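Local coordinates for protein type IV pilus biogenesis factor PilY1 (PDB 3HX6) that primes type IV pilus assembly, takes part in adhesion to host cells and seems to regulate pilus retraction and twitching motility by binding and releasing calcium, at residues 265-270 against 291-296; 334-337 against 342-345. The protein carries 3 engineered substitutions. All blocks are in the same frame, centred on the assembly; numbering follows the deposited sequence.

Overall arrangement
Both contacts lie in the beta-propeller of the C-terminal domain, and they follow one another along the chain without nesting or crossing. Contact 1 opens where the calcium loop runs into strand 267-272. It closes at 291-296, in the long connection between strands 276-281 and 307-317, and so folds that connection back over the calcium site. After strand 307-317 the chain reaches contact 2, a beta hairpin whose strands 333-336 and 343-348 begin the next sheet, with 333-336 outermost. The two contacts meet through Tyr269. Its ring packs on Leu334 and Val345, with Tyr269 CE1 3.6 Å from Leu334 CD1, and so joins the two neighbouring sheets.

Contact 1: 265-270 against 291-296; sequences ADYAYA and DPFSRA. With CA (calcium ion), chain C.
The ring of Phe293 lies against the calcium-binding carboxylate of Asp266. Asp266 OD2 sits over one ring face, and the two planes are 31° apart. The closest atoms are Asp266 CG and Phe293 CD2, at 3.5 Å. Phe293 CG lies beside its own backbone N (chi1 -56°), which brings ring atom CD2 against the Asp266 carboxylate. Pro292 CG, in the same type I turn, also lies over a face of this ring. Tyr267 meets the ring obliquely: its CE2 is 3.7 Å from Phe293 CE2, and the ring planes stand at 82°. Tyr267 OH is hydrogen-bonded to Gly378 N. Asp266 and Tyr267 both face Ala257 in a classic beta bulge, so both side chains can meet Phe293.

Asp266 grips the calcium with both oxygens, OD1 at 2.7 Å and OD2 at 2.5 Å from the ion. Water 1 is a further ligand, at 2.4 Å from the ion. Asp258, Asn260, Asp262 and the carbonyl of Val264 complete an EF-hand-like loop. Asp266 OD1 is also hydrogen-bonded to His204 NE2, and OD2 to Asn259 N. The carboxylate is thus fixed by metal and hydrogen bonds, while Phe293 gives it an apolar cover that probably limits its access to solvent.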
ATOM      1  N   ALA A 265     -17.080   7.138 -18.606  1.00 15.68           N
ATOM      2  CA  ALA A 265     -17.537   5.845 -19.109  1.00 14.70           C
ATOM      3  C   ALA A 265     -17.975   5.893 -20.572  1.00 14.04           C
ATOM      4  O   ALA A 265     -18.729   6.779 -20.978  1.00 12.38           O
ATOM      5  CB  ALA A 265     -18.675   5.329 -18.242  1.00 15.06           C
ATOM      6  N   ASP A 266     -17.513   4.920 -21.354  1.00 12.38           N
ATOM      7  CA  ASP A 266     -17.850   4.860 -22.772  1.00 12.72           C
ATOM      8  C   ASP A 266     -18.842   3.758 -23.116  1.00 13.48           C
ATOM      9  O   ASP A 266     -19.694   3.942 -23.987  1.00 14.68           O
ATOM     10  CB  ASP A 266     -16.578   4.681 -23.588  1.00 11.58           C
ATOM     11  CG  ASP A 266     -15.549   5.743 -23.278  1.00 13.07           C
ATOM     12  OD1 ASP A 266     -15.880   6.941 -23.410  1.00 12.04           O
ATOM     13  OD2 ASP A 266     -14.417   5.380 -22.903  1.00 12.04           O
ATOM     14  N   TYR A 267     -18.723   2.620 -22.435  1.00 13.13           N
ATOM     15  CA  TYR A 267     -19.616   1.481 -22.642  1.00 14.31           C
ATOM     16  C   TYR A 267     -19.995   0.903 -21.289  1.00 13.11           C
ATOM     17  O   TYR A 267     -19.348   1.174 -20.281  1.00 13.28           O
ATOM     18  CB  TYR A 267     -18.921   0.350 -23.408  1.00 15.30           C
ATOM     19  CG  TYR A 267     -18.395   0.683 -24.782  1.00 16.51           C
ATOM     20  CD1 TYR A 267     -19.259   0.854 -25.863  1.00 15.12           C
ATOM     21  CD2 TYR A 267     -17.023   0.775 -25.011  1.00 15.71           C
ATOM     22  CE1 TYR A 267     -18.769   1.103 -27.140  1.00 16.71           C
ATOM     23  CE2 TYR A 267     -16.522   1.022 -26.279  1.00 16.42           C
ATOM     24  CZ  TYR A 267     -17.396   1.184 -27.337  1.00 15.62           C
ATOM     25  OH  TYR A 267     -16.890   1.424 -28.585  1.00 18.59           O
ATOM     26  N   ALA A 268     -21.030   0.077 -21.288  1.00 13.15           N
ATOM     27  CA  ALA A 268     -21.468  -0.600 -20.082  1.00 13.39           C
ATOM     28  C   ALA A 268     -21.755  -2.023 -20.528  1.00 14.64           C
ATOM     29  O   ALA A 268     -22.277  -2.240 -21.623  1.00 13.83           O
ATOM     30  CB  ALA A 268     -22.740   0.051 -19.518  1.00 12.95           C
ATOM     31  N   TYR A 269     -21.378  -2.986 -19.698  1.00 13.67           N
ATOM     32  CA  TYR A 269     -21.618  -4.392 -19.988  1.00 13.13           C
ATOM     33  C   TYR A 269     -22.398  -4.954 -18.808  1.00 13.52           C
ATOM     34  O   TYR A 269     -22.076  -4.672 -17.655  1.00 12.17           O
ATOM     35  CB  TYR A 269     -20.306  -5.167 -20.122  1.00 11.90           C
ATOM     36  CG  TYR A 269     -19.464  -4.800 -21.321  1.00 11.19           C
ATOM     37  CD1 TYR A 269     -18.621  -3.688 -21.298  1.00 11.22           C
ATOM     38  CD2 TYR A 269     -19.462  -5.604 -22.459  1.00 10.90           C
ATOM     39  CE1 TYR A 269     -17.779  -3.395 -22.381  1.00 11.80           C
ATOM     40  CE2 TYR A 269     -18.634  -5.319 -23.545  1.00 10.22           C
ATOM     41  CZ  TYR A 269     -17.791  -4.217 -23.497  1.00 13.86           C
ATOM     42  OH  TYR A 269     -16.936  -3.962 -24.550  1.00 11.58           O
ATOM     43  N   ALA A 270     -23.421  -5.748 -19.091  1.00 12.07           N
ATOM     44  CA  ALA A 270     -24.225  -6.319 -18.025  1.00 11.50           C
ATOM     45  C   ALA A 270     -24.953  -7.577 -18.478  1.00 11.41           C
ATOM     46  O   ALA A 270     -25.468  -7.639 -19.593  1.00 11.39           O
ATOM     47  CB  ALA A 270     -25.244  -5.273 -17.528  1.00 10.73           C
ATOM     48  N   ASP A 291     -10.648   9.864 -32.346  1.00 58.43           N
ATOM     49  CA  ASP A 291     -10.781   9.641 -30.911  1.00 53.27           C
ATOM     50  C   ASP A 291     -12.278   9.658 -30.605  1.00 48.31           C
ATOM     51  O   ASP A 291     -12.816  10.616 -30.054  1.00 48.20           O
ATOM     52  CB  ASP A 291     -10.009  10.702 -30.107  1.00 54.20           C
ATOM     53  CG  ASP A 291     -10.732  12.022 -30.015  1.00 55.68           C
ATOM     54  OD1 ASP A 291     -11.176  12.534 -31.061  1.00 56.72           O
ATOM     55  OD2 ASP A 291     -10.845  12.550 -28.888  1.00 56.58           O
ATOM     56  N   PRO A 292     -12.970   8.571 -30.978  1.00 43.35           N
ATOM     57  CA  PRO A 292     -14.408   8.337 -30.812  1.00 38.14           C
ATOM     58  C   PRO A 292     -14.914   8.507 -29.380  1.00 32.22           C
ATOM     59  O   PRO A 292     -16.118   8.604 -29.141  1.00 30.07           O
ATOM     60  CB  PRO A 292     -14.574   6.907 -31.316  1.00 39.98           C
ATOM     61  CG  PRO A 292     -13.269   6.277 -30.942  1.00 41.96           C
ATOM     62  CD  PRO A 292     -12.294   7.328 -31.394  1.00 42.72           C
ATOM     63  N   PHE A 293     -13.986   8.548 -28.434  1.00 26.62           N
ATOM     64  CA  PHE A 293     -14.337   8.691 -27.030  1.00 24.24           C
ATOM     65  C   PHE A 293     -14.110  10.118 -26.553  1.00 22.90           C
ATOM     66  O   PHE A 293     -14.032  10.380 -25.356  1.00 19.46           O
ATOM     67  CB  PHE A 293     -13.514   7.711 -26.196  1.00 22.68           C
ATOM     68  CG  PHE A 293     -13.671   6.281 -26.629  1.00 23.41           C
ATOM     69  CD1 PHE A 293     -12.563   5.525 -27.000  1.00 22.36           C
ATOM     70  CD2 PHE A 293     -14.932   5.693 -26.685  1.00 18.76           C
ATOM     71  CE1 PHE A 293     -12.712   4.204 -27.420  1.00 21.52           C
ATOM     72  CE2 PHE A 293     -15.088   4.375 -27.102  1.00 17.54           C
ATOM     73  CZ  PHE A 293     -13.976   3.631 -27.471  1.00 18.67           C
ATOM     74  N   SER A 294     -14.015  11.037 -27.507  1.00 22.86           N
ATOM     75  CA  SER A 294     -13.806  12.443 -27.200  1.00 23.24           C
ATOM     76  C   SER A 294     -14.929  12.993 -26.329  1.00 21.95           C
ATOM     77  O   SER A 294     -16.079  12.571 -26.434  1.00 21.06           O
ATOM     78  CB  SER A 294     -13.730  13.263 -28.493  1.00 22.80           C
ATOM     79  OG  SER A 294     -13.642  14.645 -28.204  1.00 23.57           O
ATOM     80  N   ARG A 295     -14.579  13.944 -25.471  1.00 23.09           N
ATOM     81  CA  ARG A 295     -15.547  14.577 -24.589  1.00 24.20           C
ATOM     82  C   ARG A 295     -16.053  15.880 -25.202  1.00 24.15           C
ATOM     83  O   ARG A 295     -16.991  16.494 -24.695  1.00 24.75           O
ATOM     84  CB  ARG A 295     -14.901  14.887 -23.240  1.00 24.28           C
ATOM     85  CG  ARG A 295     -14.669  13.682 -22.374  1.00 26.01           C
ATOM     86  CD  ARG A 295     -14.873  14.068 -20.924  1.00 29.15           C
ATOM     87  NE  ARG A 295     -13.650  14.538 -20.293  1.00 29.95           N
ATOM     88  CZ  ARG A 295     -13.608  15.157 -19.118  1.00 28.99           C
ATOM     89  NH1 ARG A 295     -14.723  15.398 -18.441  1.00 27.13           N
ATOM     90  NH2 ARG A 295     -12.444  15.516 -18.608  1.00 30.73           N
ATOM     91  N   ALA A 296     -15.416  16.286 -26.293  1.00 24.60           N
ATOM     92  CA  ALA A 296     -15.739  17.526 -26.991  1.00 24.23           C
ATOM     93  C   ALA A 296     -17.220  17.869 -27.076  1.00 25.38           C
ATOM     94  O   ALA A 296     -17.609  19.006 -26.815  1.00 27.20           O
ATOM     95  CB  ALA A 296     -15.133  17.498 -28.392  1.00 24.45           C
TER
HETATM   96 CA    CA C   1     -13.801   7.531 -21.859  1.00 20.24          CA
HETATM   97  O   HOH W   1     -14.423   9.617 -22.876  1.00 22.38           O

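Contact 2: 334-337 against 342-345; sequences LVRH and GYIV
Val335 and Ile344 form the hydrogen-bonded pair of this antiparallel hairpin. Ile344 N donates to Val335 O at 2.7 Å, a nearly straight bond. Val335 N donates to Ile344 O at 3.1 Å, in the carbonyl plane. The same Ile344 O also receives a CA-H...O contact from Leu334 CA. Near the turn, His337 N donates to Gly342 O at 3.2 Å, tilted 32° from the carbonyl plane. Gly342 O has a second donor, water 2, which in turn accepts from Arg336 NH1. On its other side, strand 343-348 pairs with strand 367-373, Tyr343 with Asp373 and Val345 with Ile371.

Arg336 and Tyr343 are a non-hydrogen-bonded pair. Arg336 CG lies over one face of the Tyr343 ring, near the rim, while Tyr343 OH lies over one face of the guanidinium. The two planes are 44° apart. Arg336 NH2 and Tyr343 OH are 3.4 Å apart, but the angle is too poor for a hydrogen bond. Water 3 makes the link instead: it is 2.6 Å from Tyr343 OH, and it accepts from Arg336 NH1. The Arg336 chain bends at chi3 (-68°), which brings the guanidinium up to the tyrosine hydroxyl.

On the Leu334 side of the sheet, Leu334 CD2 rests 3.7 Å from Val345 CG2, and the two side chains point the same way. His337 CD2 lies 3.8 Å from Ile344 CG1. The His337 ring also stacks on Trp372 and meets Trp422 edge-to-face, and its ND1 is hydrogen-bonded to Thr339 N.

Direct bonds therefore pair the backbone, whereas the Arg336 head is tied to Gly342 and Tyr343 through water. NH1 serves two waters at once. Arg336 NE also lies close to Arg340 NH2, a like charge, and the waters probably help to screen the two charges.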
ATOM      1  N   LEU A 334     -13.419  -6.720 -17.523  1.00 13.25           N
ATOM      2  CA  LEU A 334     -12.842  -6.538 -18.851  1.00 16.05           C
ATOM      3  C   LEU A 334     -11.325  -6.550 -18.842  1.00 15.95           C
ATOM      4  O   LEU A 334     -10.699  -5.944 -17.974  1.00 16.36           O
ATOM      5  CB  LEU A 334     -13.326  -5.210 -19.445  1.00 18.35           C
ATOM      6  CG  LEU A 334     -14.842  -5.001 -19.484  1.00 22.79           C
ATOM      7  CD1 LEU A 334     -15.148  -3.571 -19.899  1.00 25.47           C
ATOM      8  CD2 LEU A 334     -15.478  -5.983 -20.440  1.00 23.00           C
ATOM      9  N   VAL A 335     -10.737  -7.250 -19.808  1.00 13.52           N
ATOM     10  CA  VAL A 335      -9.284  -7.312 -19.925  1.00 14.94           C
ATOM     11  C   VAL A 335      -8.943  -7.062 -21.391  1.00 13.61           C
ATOM     12  O   VAL A 335      -9.551  -7.660 -22.278  1.00 11.05           O
ATOM     13  CB  VAL A 335      -8.728  -8.700 -19.499  1.00 15.22           C
ATOM     14  CG1 VAL A 335      -7.217  -8.705 -19.594  1.00 18.14           C
ATOM     15  CG2 VAL A 335      -9.154  -9.028 -18.069  1.00 19.99           C
ATOM     16  N   ARG A 336      -7.991  -6.170 -21.651  1.00 14.31           N
ATOM     17  CA  ARG A 336      -7.606  -5.884 -23.029  1.00 17.16           C
ATOM     18  C   ARG A 336      -7.118  -7.172 -23.692  1.00 17.05           C
ATOM     19  O   ARG A 336      -6.332  -7.921 -23.112  1.00 16.39           O
ATOM     20  CB  ARG A 336      -6.487  -4.836 -23.081  1.00 18.75           C
ATOM     21  CG  ARG A 336      -6.257  -4.283 -24.487  1.00 21.27           C
ATOM     22  CD  ARG A 336      -4.993  -3.432 -24.574  1.00 23.35           C
ATOM     23  NE  ARG A 336      -5.088  -2.176 -23.834  1.00 24.79           N
ATOM     24  CZ  ARG A 336      -5.783  -1.114 -24.232  1.00 25.59           C
ATOM     25  NH1 ARG A 336      -6.460  -1.141 -25.372  1.00 24.17           N
ATOM     26  NH2 ARG A 336      -5.794  -0.017 -23.489  1.00 25.91           N
ATOM     27  N   HIS A 337      -7.590  -7.435 -24.903  1.00 17.30           N
ATOM     28  CA  HIS A 337      -7.169  -8.634 -25.614  1.00 18.85           C
ATOM     29  C   HIS A 337      -5.652  -8.598 -25.849  1.00 20.64           C
ATOM     30  O   HIS A 337      -5.066  -7.528 -26.011  1.00 21.18           O
ATOM     31  CB  HIS A 337      -7.920  -8.723 -26.938  1.00 18.77           C
ATOM     32  CG  HIS A 337      -7.766 -10.036 -27.634  1.00 18.83           C
ATOM     33  ND1 HIS A 337      -6.665 -10.347 -28.404  1.00 18.81           N
ATOM     34  CD2 HIS A 337      -8.566 -11.127 -27.661  1.00 19.77           C
ATOM     35  CE1 HIS A 337      -6.797 -11.571 -28.879  1.00 20.32           C
ATOM     36  NE2 HIS A 337      -7.942 -12.068 -28.444  1.00 18.30           N
ATOM     37  N   GLY A 342      -9.662  -4.776 -29.263  1.00 19.35           N
ATOM     38  CA  GLY A 342     -10.832  -5.178 -28.509  1.00 17.17           C
ATOM     39  C   GLY A 342     -10.519  -5.632 -27.095  1.00 18.05           C
ATOM     40  O   GLY A 342      -9.393  -5.479 -26.603  1.00 15.22           O
ATOM     41  N   TYR A 343     -11.526  -6.192 -26.437  1.00 15.39           N
ATOM     42  CA  TYR A 343     -11.375  -6.645 -25.062  1.00 16.27           C
ATOM     43  C   TYR A 343     -12.016  -7.995 -24.830  1.00 14.70           C
ATOM     44  O   TYR A 343     -12.944  -8.391 -25.536  1.00 15.48           O
ATOM     45  CB  TYR A 343     -12.029  -5.652 -24.096  1.00 15.94           C
ATOM     46  CG  TYR A 343     -11.222  -4.410 -23.813  1.00 17.21           C
ATOM     47  CD1 TYR A 343     -11.174  -3.360 -24.727  1.00 17.28           C
ATOM     48  CD2 TYR A 343     -10.512  -4.281 -22.619  1.00 17.75           C
ATOM     49  CE1 TYR A 343     -10.440  -2.208 -24.456  1.00 17.96           C
ATOM     50  CE2 TYR A 343      -9.771  -3.135 -22.339  1.00 18.65           C
ATOM     51  CZ  TYR A 343      -9.743  -2.102 -23.264  1.00 19.66           C
ATOM     52  OH  TYR A 343      -9.026  -0.961 -22.989  1.00 24.18           O
ATOM     53  N   ILE A 344     -11.511  -8.699 -23.827  1.00 13.00           N
ATOM     54  CA  ILE A 344     -12.074  -9.980 -23.463  1.00 12.64           C
ATOM     55  C   ILE A 344     -13.041  -9.656 -22.333  1.00 12.54           C
ATOM     56  O   ILE A 344     -12.646  -9.118 -21.301  1.00 13.31           O
ATOM     57  CB  ILE A 344     -10.980 -10.964 -22.982  1.00 15.23           C
ATOM     58  CG1 ILE A 344     -10.035 -11.279 -24.148  1.00 12.20           C
ATOM     59  CG2 ILE A 344     -11.625 -12.248 -22.440  1.00 10.98           C
ATOM     60  CD1 ILE A 344      -8.840 -12.135 -23.780  1.00 15.67           C
ATOM     61  N   VAL A 345     -14.315  -9.951 -22.552  1.00 11.14           N
ATOM     62  CA  VAL A 345     -15.346  -9.697 -21.558  1.00 11.65           C
ATOM     63  C   VAL A 345     -15.525 -10.963 -20.730  1.00 12.50           C
ATOM     64  O   VAL A 345     -15.920 -12.006 -21.246  1.00 11.54           O
ATOM     65  CB  VAL A 345     -16.673  -9.320 -22.233  1.00 12.54           C
ATOM     66  CG1 VAL A 345     -17.693  -8.901 -21.185  1.00 11.91           C
ATOM     67  CG2 VAL A 345     -16.436  -8.195 -23.242  1.00 13.04           C
TER
HETATM   68  O   HOH W   2      -7.951  -3.094 -27.227  1.00 24.61           O
HETATM   69  O   HOH W   3      -8.891   0.776 -24.901  1.00 31.02           O